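Local coordinates for aminotransferase (Neisseria meningitidis Z2491, PDB 3JTX), which probably transfers amino groups between amino acids and keto acids as a pyridoxal-phosphate-dependent class I/II aminotransferase, at residues Val174-Asp186 with Lys321-Val333. Sequence-based numbering, arbitrary orientation.
Sequences VCSPNNPSGSVLD and KLPDASFYIWLKV
Pro180, following a cis peptide bond, sets its CG over the face of the six-membered ring of Trp330, 3.6 Å from the ring centroid, a CH-pi contact, with CB against CE3; a compact, rigid proline ring suits a broad indole face. With chi1 at -174°, Trp330 CG lies opposite the backbone N, and the indole runs alongside the proline. Next to it the Asn179 amide, its plane 20° from that of the Tyr328 ring, sets OD1 over the rim of one face, and Phe327 CD1 lies over the centre of the opposite face. On the other flank Pro177 CG presses on Ala325 CB at 3.4 Å, tighter than usual, where a small methyl fits. Gly182, with a positive phi (77°) that glycine takes easily, passes its bare CA by Ser326 OG at 3.7 Å. A water between buried backbones joins Ser181 O to Trp330 N.

Toward solvent the packing gives way to polar links. Exposed Asp324 accepts an almost straight bond from Val184 N on the anti lone pair of OD2 (2.9 Å), and two waters also donate to that oxygen.

Asn179 ND2 donates to O3 of the modified lysine at position 245, the pyridoxal-phosphate Schiff base, while OD1 accepts from Arg374. A loop after strand 169-175 of the large-domain sheet meeting strand 328-332 of the small antiparallel sheet beside the cofactor is consistent with the two-domain architecture of fold-type I aminotransferases.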
# COMPACT_ATOMS: atom_id res chain seq x y z
N VAL A 174 17.02 -13.24 0.08
CA VAL A 174 17.70 -13.71 1.29
C VAL A 174 16.89 -13.25 2.51
O VAL A 174 16.40 -12.13 2.54
CB VAL A 174 19.16 -13.17 1.37
CG1 VAL A 174 19.80 -13.51 2.74
CG2 VAL A 174 19.99 -13.70 0.23
N CYS A 175 16.70 -14.13 3.49
CA CYS A 175 16.01 -13.75 4.71
C CYS A 175 16.99 -13.97 5.85
O CYS A 175 17.33 -15.11 6.18
CB CYS A 175 14.74 -14.59 4.91
SG CYS A 175 13.74 -14.08 6.33
N SER A 176 17.49 -12.87 6.41
CA SER A 176 18.59 -12.90 7.38
C SER A 176 18.46 -11.79 8.42
O SER A 176 18.55 -10.63 8.06
CB SER A 176 19.93 -12.75 6.66
OG SER A 176 21.02 -12.88 7.56
N PRO A 177 18.24 -12.15 9.71
CA PRO A 177 18.03 -13.50 10.25
C PRO A 177 16.85 -14.22 9.60
O PRO A 177 15.85 -13.58 9.29
CB PRO A 177 17.72 -13.26 11.73
CG PRO A 177 18.38 -11.95 12.03
CD PRO A 177 18.29 -11.14 10.78
N ASN A 178 16.96 -15.53 9.46
CA ASN A 178 15.95 -16.29 8.76
C ASN A 178 14.74 -16.63 9.64
O ASN A 178 14.86 -16.89 10.84
CB ASN A 178 16.56 -17.58 8.20
CG ASN A 178 15.60 -18.33 7.31
OD1 ASN A 178 14.92 -19.26 7.75
ND2 ASN A 178 15.55 -17.93 6.05
N ASN A 179 13.56 -16.53 9.03
CA ASN A 179 12.33 -17.12 9.54
C ASN A 179 12.11 -18.35 8.67
O ASN A 179 11.87 -18.21 7.48
CB ASN A 179 11.19 -16.13 9.39
CG ASN A 179 9.85 -16.67 9.88
OD1 ASN A 179 9.74 -17.81 10.31
ND2 ASN A 179 8.82 -15.82 9.83
N PRO A 180 12.15 -19.56 9.25
CA PRO A 180 12.10 -19.94 10.67
C PRO A 180 13.42 -20.31 11.37
O PRO A 180 13.42 -20.51 12.57
CB PRO A 180 11.23 -21.19 10.63
CG PRO A 180 11.70 -21.89 9.33
CD PRO A 180 12.03 -20.75 8.38
N SER A 181 14.53 -20.43 10.64
CA SER A 181 15.73 -21.09 11.20
C SER A 181 16.56 -20.24 12.17
O SER A 181 17.38 -20.77 12.92
CB SER A 181 16.65 -21.61 10.08
OG SER A 181 17.40 -20.55 9.49
N GLY A 182 16.37 -18.92 12.12
CA GLY A 182 17.16 -17.97 12.90
C GLY A 182 18.55 -17.71 12.33
O GLY A 182 19.32 -16.91 12.87
N SER A 183 18.89 -18.39 11.23
CA SER A 183 20.22 -18.33 10.68
C SER A 183 20.52 -16.96 10.11
O SER A 183 19.68 -16.36 9.43
CB SER A 183 20.39 -19.35 9.55
OG SER A 183 21.70 -19.24 8.98
N VAL A 184 21.73 -16.48 10.38
CA VAL A 184 22.21 -15.22 9.80
C VAL A 184 23.24 -15.57 8.72
O VAL A 184 24.27 -16.20 9.01
CB VAL A 184 22.82 -14.31 10.90
CG1 VAL A 184 23.52 -13.09 10.30
CG2 VAL A 184 21.71 -13.87 11.88
N LEU A 185 22.96 -15.20 7.48
CA LEU A 185 23.88 -15.47 6.38
C LEU A 185 25.21 -14.77 6.70
O LEU A 185 25.24 -13.59 7.07
CB LEU A 185 23.31 -14.99 5.05
CG LEU A 185 24.03 -15.49 3.80
CD1 LEU A 185 23.95 -17.02 3.70
CD2 LEU A 185 23.51 -14.82 2.55
N ASP A 186 26.31 -15.51 6.57
CA ASP A 186 27.58 -14.97 7.02
C ASP A 186 28.42 -14.45 5.84
O ASP A 186 27.94 -14.39 4.72
CB ASP A 186 28.31 -16.01 7.87
CG ASP A 186 28.62 -17.29 7.12
OD1 ASP A 186 28.40 -17.40 5.89
OD2 ASP A 186 29.08 -18.23 7.80
N LYS A 321 20.15 -25.59 20.07
CA LYS A 321 21.07 -24.54 20.55
C LYS A 321 20.46 -23.17 20.29
O LYS A 321 19.50 -23.05 19.55
CB LYS A 321 22.43 -24.66 19.84
CG LYS A 321 22.39 -24.40 18.34
N LEU A 322 21.02 -22.15 20.92
CA LEU A 322 20.60 -20.77 20.68
C LEU A 322 20.70 -20.48 19.19
O LEU A 322 21.70 -20.79 18.57
CB LEU A 322 21.53 -19.84 21.45
CG LEU A 322 21.15 -18.38 21.68
CD1 LEU A 322 19.91 -18.24 22.53
CD2 LEU A 322 22.34 -17.71 22.36
N PRO A 323 19.64 -19.90 18.58
CA PRO A 323 19.78 -19.53 17.16
C PRO A 323 20.71 -18.33 16.97
O PRO A 323 21.12 -17.70 17.97
CB PRO A 323 18.35 -19.17 16.77
CG PRO A 323 17.74 -18.67 18.03
CD PRO A 323 18.36 -19.46 19.15
N ASP A 324 21.07 -18.02 15.73
CA ASP A 324 21.96 -16.87 15.46
C ASP A 324 21.26 -15.58 15.89
O ASP A 324 21.88 -14.66 16.43
CB ASP A 324 22.35 -16.75 13.97
CG ASP A 324 23.23 -17.90 13.46
OD1 ASP A 324 23.80 -18.66 14.26
OD2 ASP A 324 23.37 -18.02 12.22
N ALA A 325 19.97 -15.52 15.59
CA ALA A 325 19.13 -14.35 15.90
C ALA A 325 17.65 -14.71 15.69
O ALA A 325 17.32 -15.87 15.45
CB ALA A 325 19.54 -13.14 15.02
N SER A 326 16.77 -13.71 15.76
CA SER A 326 15.30 -13.88 15.69
C SER A 326 14.74 -14.40 17.02
O SER A 326 15.50 -14.73 17.93
CB SER A 326 14.84 -14.77 14.54
OG SER A 326 14.71 -16.13 14.95
N PHE A 327 13.41 -14.41 17.10
CA PHE A 327 12.70 -14.96 18.26
C PHE A 327 12.14 -16.37 18.05
O PHE A 327 11.26 -16.82 18.80
CB PHE A 327 11.65 -13.97 18.84
CG PHE A 327 10.62 -13.44 17.86
CD1 PHE A 327 9.79 -14.29 17.14
CD2 PHE A 327 10.41 -12.07 17.73
CE1 PHE A 327 8.81 -13.79 16.29
CE2 PHE A 327 9.45 -11.56 16.88
CZ PHE A 327 8.64 -12.42 16.16
N TYR A 328 12.68 -17.10 17.07
CA TYR A 328 12.26 -18.47 16.81
C TYR A 328 13.27 -19.49 17.30
O TYR A 328 14.49 -19.24 17.28
CB TYR A 328 12.05 -18.70 15.31
CG TYR A 328 11.03 -17.77 14.73
CD1 TYR A 328 9.67 -17.90 15.05
CD2 TYR A 328 11.42 -16.76 13.87
CE1 TYR A 328 8.73 -17.02 14.50
CE2 TYR A 328 10.49 -15.88 13.33
CZ TYR A 328 9.15 -16.02 13.63
OH TYR A 328 8.26 -15.10 13.10
N ILE A 329 12.75 -20.62 17.77
CA ILE A 329 13.52 -21.84 17.93
C ILE A 329 13.00 -22.80 16.84
O ILE A 329 11.81 -23.10 16.76
CB ILE A 329 13.32 -22.47 19.31
CG1 ILE A 329 13.82 -21.53 20.42
CG2 ILE A 329 14.04 -23.80 19.39
CD1 ILE A 329 13.61 -22.09 21.82
N TRP A 330 13.91 -23.25 15.97
CA TRP A 330 13.60 -24.23 14.92
C TRP A 330 13.98 -25.59 15.50
O TRP A 330 15.12 -26.05 15.37
CB TRP A 330 14.40 -23.84 13.66
CG TRP A 330 14.20 -24.59 12.36
CD1 TRP A 330 15.20 -25.12 11.56
CD2 TRP A 330 12.97 -24.80 11.64
NE1 TRP A 330 14.67 -25.65 10.42
CE2 TRP A 330 13.30 -25.49 10.44
CE3 TRP A 330 11.63 -24.49 11.89
CZ2 TRP A 330 12.34 -25.88 9.51
CZ3 TRP A 330 10.66 -24.90 10.97
CH2 TRP A 330 11.02 -25.56 9.79
N LEU A 331 13.02 -26.22 16.17
CA LEU A 331 13.30 -27.39 16.99
C LEU A 331 13.26 -28.70 16.20
O LEU A 331 12.24 -29.06 15.60
CB LEU A 331 12.30 -27.44 18.16
CG LEU A 331 12.55 -28.57 19.16
CD1 LEU A 331 13.86 -28.31 19.93
CD2 LEU A 331 11.38 -28.75 20.13
N LYS A 332 14.38 -29.42 16.22
CA LYS A 332 14.46 -30.73 15.60
C LYS A 332 13.64 -31.74 16.40
O LYS A 332 13.86 -31.93 17.60
CB LYS A 332 15.93 -31.19 15.50
CG LYS A 332 16.15 -32.47 14.69
CD LYS A 332 17.65 -32.87 14.65
CE LYS A 332 17.84 -34.36 14.37
NZ LYS A 332 19.29 -34.76 14.29
N VAL A 333 12.68 -32.36 15.72
CA VAL A 333 11.80 -33.35 16.30
C VAL A 333 12.52 -34.71 16.34
O VAL A 333 12.92 -35.23 15.30
CB VAL A 333 10.49 -33.48 15.48
CG1 VAL A 333 9.62 -34.63 16.01
CG2 VAL A 333 9.75 -32.14 15.48
O HOH W 1 15.44 -19.92 14.97
O HOH W 2 16.55 -21.99 15.71
O HOH W 3 20.14 -20.17 13.77
O HOH W 4 23.86 -20.38 10.49
O HOH W 5 26.06 -16.41 11.32